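Local coordinates for protein peptidyl-prolyl cis-trans isomerase (Hirschia baltica, PDB 5EX2) that probably catalyses the cis-trans isomerisation of peptide bonds preceding proline, as a folding helper of the cyclophilin family, at residues P45-Q50 / K184-G189. Sequence-based numbering, arbitrary orientation.
Sequences PNHVAQ and KYSSWG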
loop_
_atom_site.group_PDB
_atom_site.type_symbol
_atom_site.label_atom_id
_atom_site.label_comp_id
_atom_site.label_asym_id
_atom_site.label_seq_id
_atom_site.Cartn_x
_atom_site.Cartn_y
_atom_site.Cartn_z
ATOM N N PRO A 45 -6.396 -8.620 5.656
ATOM C CA PRO A 45 -7.558 -9.095 4.898
ATOM C C PRO A 45 -8.854 -8.347 5.201
ATOM O O PRO A 45 -9.602 -8.027 4.279
ATOM C CB PRO A 45 -7.697 -10.559 5.326
ATOM C CG PRO A 45 -6.840 -10.730 6.524
ATOM C CD PRO A 45 -5.766 -9.696 6.440
ATOM N N ASN A 46 -9.134 -8.073 6.471
ATOM C CA ASN A 46 -10.400 -7.423 6.801
ATOM C C ASN A 46 -10.400 -5.961 6.393
ATOM O O ASN A 46 -11.430 -5.412 6.018
ATOM C CB ASN A 46 -10.702 -7.570 8.288
ATOM C CG ASN A 46 -10.973 -9.001 8.669
ATOM O OD1 ASN A 46 -11.628 -9.737 7.931
ATOM N ND2 ASN A 46 -10.469 -9.414 9.822
ATOM N N HIS A 47 -9.250 -5.304 6.451
ATOM C CA HIS A 47 -9.192 -3.929 5.963
ATOM C C HIS A 47 -9.363 -3.862 4.461
ATOM O O HIS A 47 -10.041 -2.976 3.958
ATOM C CB HIS A 47 -7.883 -3.267 6.377
ATOM C CG HIS A 47 -7.912 -2.733 7.773
ATOM N ND1 HIS A 47 -7.812 -3.552 8.874
ATOM C CD2 HIS A 47 -8.077 -1.477 8.248
ATOM C CE1 HIS A 47 -7.899 -2.820 9.974
ATOM N NE2 HIS A 47 -8.061 -1.558 9.622
ATOM N N VAL A 48 -8.772 -4.803 3.739
ATOM C CA VAL A 48 -8.941 -4.826 2.291
ATOM C C VAL A 48 -10.411 -5.020 1.923
ATOM O O VAL A 48 -10.925 -4.349 1.017
ATOM C CB VAL A 48 -8.050 -5.923 1.665
ATOM C CG1 VAL A 48 -8.466 -6.275 0.235
ATOM C CG2 VAL A 48 -6.600 -5.476 1.721
ATOM N N ALA A 49 -11.104 -5.902 2.633
ATOM C CA ALA A 49 -12.529 -6.084 2.386
ATOM C C ALA A 49 -13.281 -4.790 2.706
ATOM O O ALA A 49 -14.200 -4.391 1.992
ATOM C CB ALA A 49 -13.081 -7.236 3.198
ATOM N N GLN A 50 -12.901 -4.135 3.795
ATOM C CA GLN A 50 -13.525 -2.865 4.173
ATOM C C GLN A 50 -13.354 -1.809 3.096
ATOM O O GLN A 50 -14.303 -1.106 2.743
ATOM C CB GLN A 50 -12.939 -2.375 5.488
ATOM C CG GLN A 50 -13.509 -1.060 6.014
ATOM C CD GLN A 50 -14.810 -1.221 6.777
ATOM O OE1 GLN A 50 -15.398 -2.300 6.824
ATOM N NE2 GLN A 50 -15.251 -0.139 7.410
ATOM N N LYS A 184 1.286 -0.493 14.894
ATOM C CA LYS A 184 0.277 0.282 15.604
ATOM C C LYS A 184 -0.864 0.745 14.708
ATOM O O LYS A 184 -1.880 1.196 15.218
ATOM C CB LYS A 184 0.923 1.499 16.265
ATOM C CG LYS A 184 1.921 1.127 17.336
ATOM C CD LYS A 184 2.710 2.324 17.835
ATOM C CE LYS A 184 3.608 1.923 18.995
ATOM N NZ LYS A 184 4.481 3.039 19.453
ATOM N N TYR A 185 -0.699 0.657 13.395
ATOM C CA TYR A 185 -1.738 1.070 12.453
ATOM C C TYR A 185 -1.865 -0.004 11.392
ATOM O O TYR A 185 -0.894 -0.690 11.063
ATOM C CB TYR A 185 -1.414 2.420 11.794
ATOM C CG TYR A 185 -1.475 3.539 12.784
ATOM C CD1 TYR A 185 -0.444 3.744 13.677
ATOM C CD2 TYR A 185 -2.591 4.366 12.868
ATOM C CE1 TYR A 185 -0.500 4.742 14.626
ATOM C CE2 TYR A 185 -2.662 5.380 13.819
ATOM C CZ TYR A 185 -1.608 5.555 14.692
ATOM O OH TYR A 185 -1.676 6.560 15.641
ATOM N N SER A 186 -3.063 -0.145 10.847
ATOM C CA SER A 186 -3.348 -1.197 9.887
ATOM C C SER A 186 -3.002 -0.777 8.468
ATOM O O SER A 186 -3.816 -0.202 7.769
ATOM C CB SER A 186 -4.824 -1.594 9.968
ATOM O OG SER A 186 -5.206 -1.941 11.282
ATOM N N SER A 187 -1.787 -1.060 8.035
ATOM C CA SER A 187 -1.424 -0.821 6.645
ATOM C C SER A 187 -2.073 -1.886 5.766
ATOM O O SER A 187 -2.158 -3.049 6.139
ATOM C CB SER A 187 0.094 -0.803 6.481
ATOM O OG SER A 187 0.666 -1.932 7.101
ATOM N N TRP A 188 -2.562 -1.467 4.609
ATOM C CA TRP A 188 -3.391 -2.353 3.792
ATOM C C TRP A 188 -3.187 -2.231 2.306
ATOM O O TRP A 188 -3.761 -3.009 1.558
ATOM C CB TRP A 188 -4.868 -2.119 4.085
ATOM C CG TRP A 188 -5.383 -0.689 3.988
ATOM C CD1 TRP A 188 -5.599 0.177 5.031
ATOM C CD2 TRP A 188 -5.805 0.014 2.803
ATOM N NE1 TRP A 188 -6.100 1.361 4.567
ATOM C CE2 TRP A 188 -6.234 1.294 3.207
ATOM C CE3 TRP A 188 -5.847 -0.303 1.444
ATOM C CZ2 TRP A 188 -6.721 2.243 2.304
ATOM C CZ3 TRP A 188 -6.321 0.660 0.546
ATOM C CH2 TRP A 188 -6.743 1.906 0.985
ATOM N N GLY A 189 -2.374 -1.285 1.868
ATOM C CA GLY A 189 -2.140 -1.128 0.450
ATOM C C GLY A 189 -0.905 -0.316 0.159
ATOM O O GLY A 189 -0.196 0.106 1.063
HETATM O O HOH W 1 -7.283 -0.117 11.752
#
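Helix 45-57 packs against the closed eight-stranded antiparallel barrel of the cyclophilin fold; its first turns meet the chain leading into strand 187-191 and the first part of that strand, and His47, Val48, Ser186 and Trp188 make the buried contact between them. Ser186 lays its CB over one face of the His47 imidazole as a CH-pi contact, 3.4 Å from the ring centroid and displaced toward the CE1-NE2 rim. With CG anti to its carbonyl carbon (chi1 -82°), His47 holds the ring out from the helix so that this face meets the serine. The ring is tethered through both nitrogens: His47 ND1 is hydrogen-bonded to Glu95 OE1, and His47 NE2 to a water 2.7 Å away. The same water is hydrogen-bonded to Ser186 OG at 2.8 Å. Ser186 OG also bonds to the backbone N of Glu95, so Glu95, holding His47 through OE1 and Ser186 through its backbone, links the two segments. Replacing His47 by an alanine would probably leave Glu95 OE1 and the bridging water without their imidazole partners and open a gap against Ser186 CB. Nearer the helix backbone, His47 CB meets Trp188 CB at 4.0 Å. The Trp188 side chain touches Ile37 and Leu39 of strand 33-39 and Val156 and Met158 of strand 155-158. Here Trp188 and Gly189 form a classic beta bulge opposite Val156. At the bulge, the Val48 CG2 methyl lies 4.5 Å from Trp188 CB and 3.8 Å from Trp188 O.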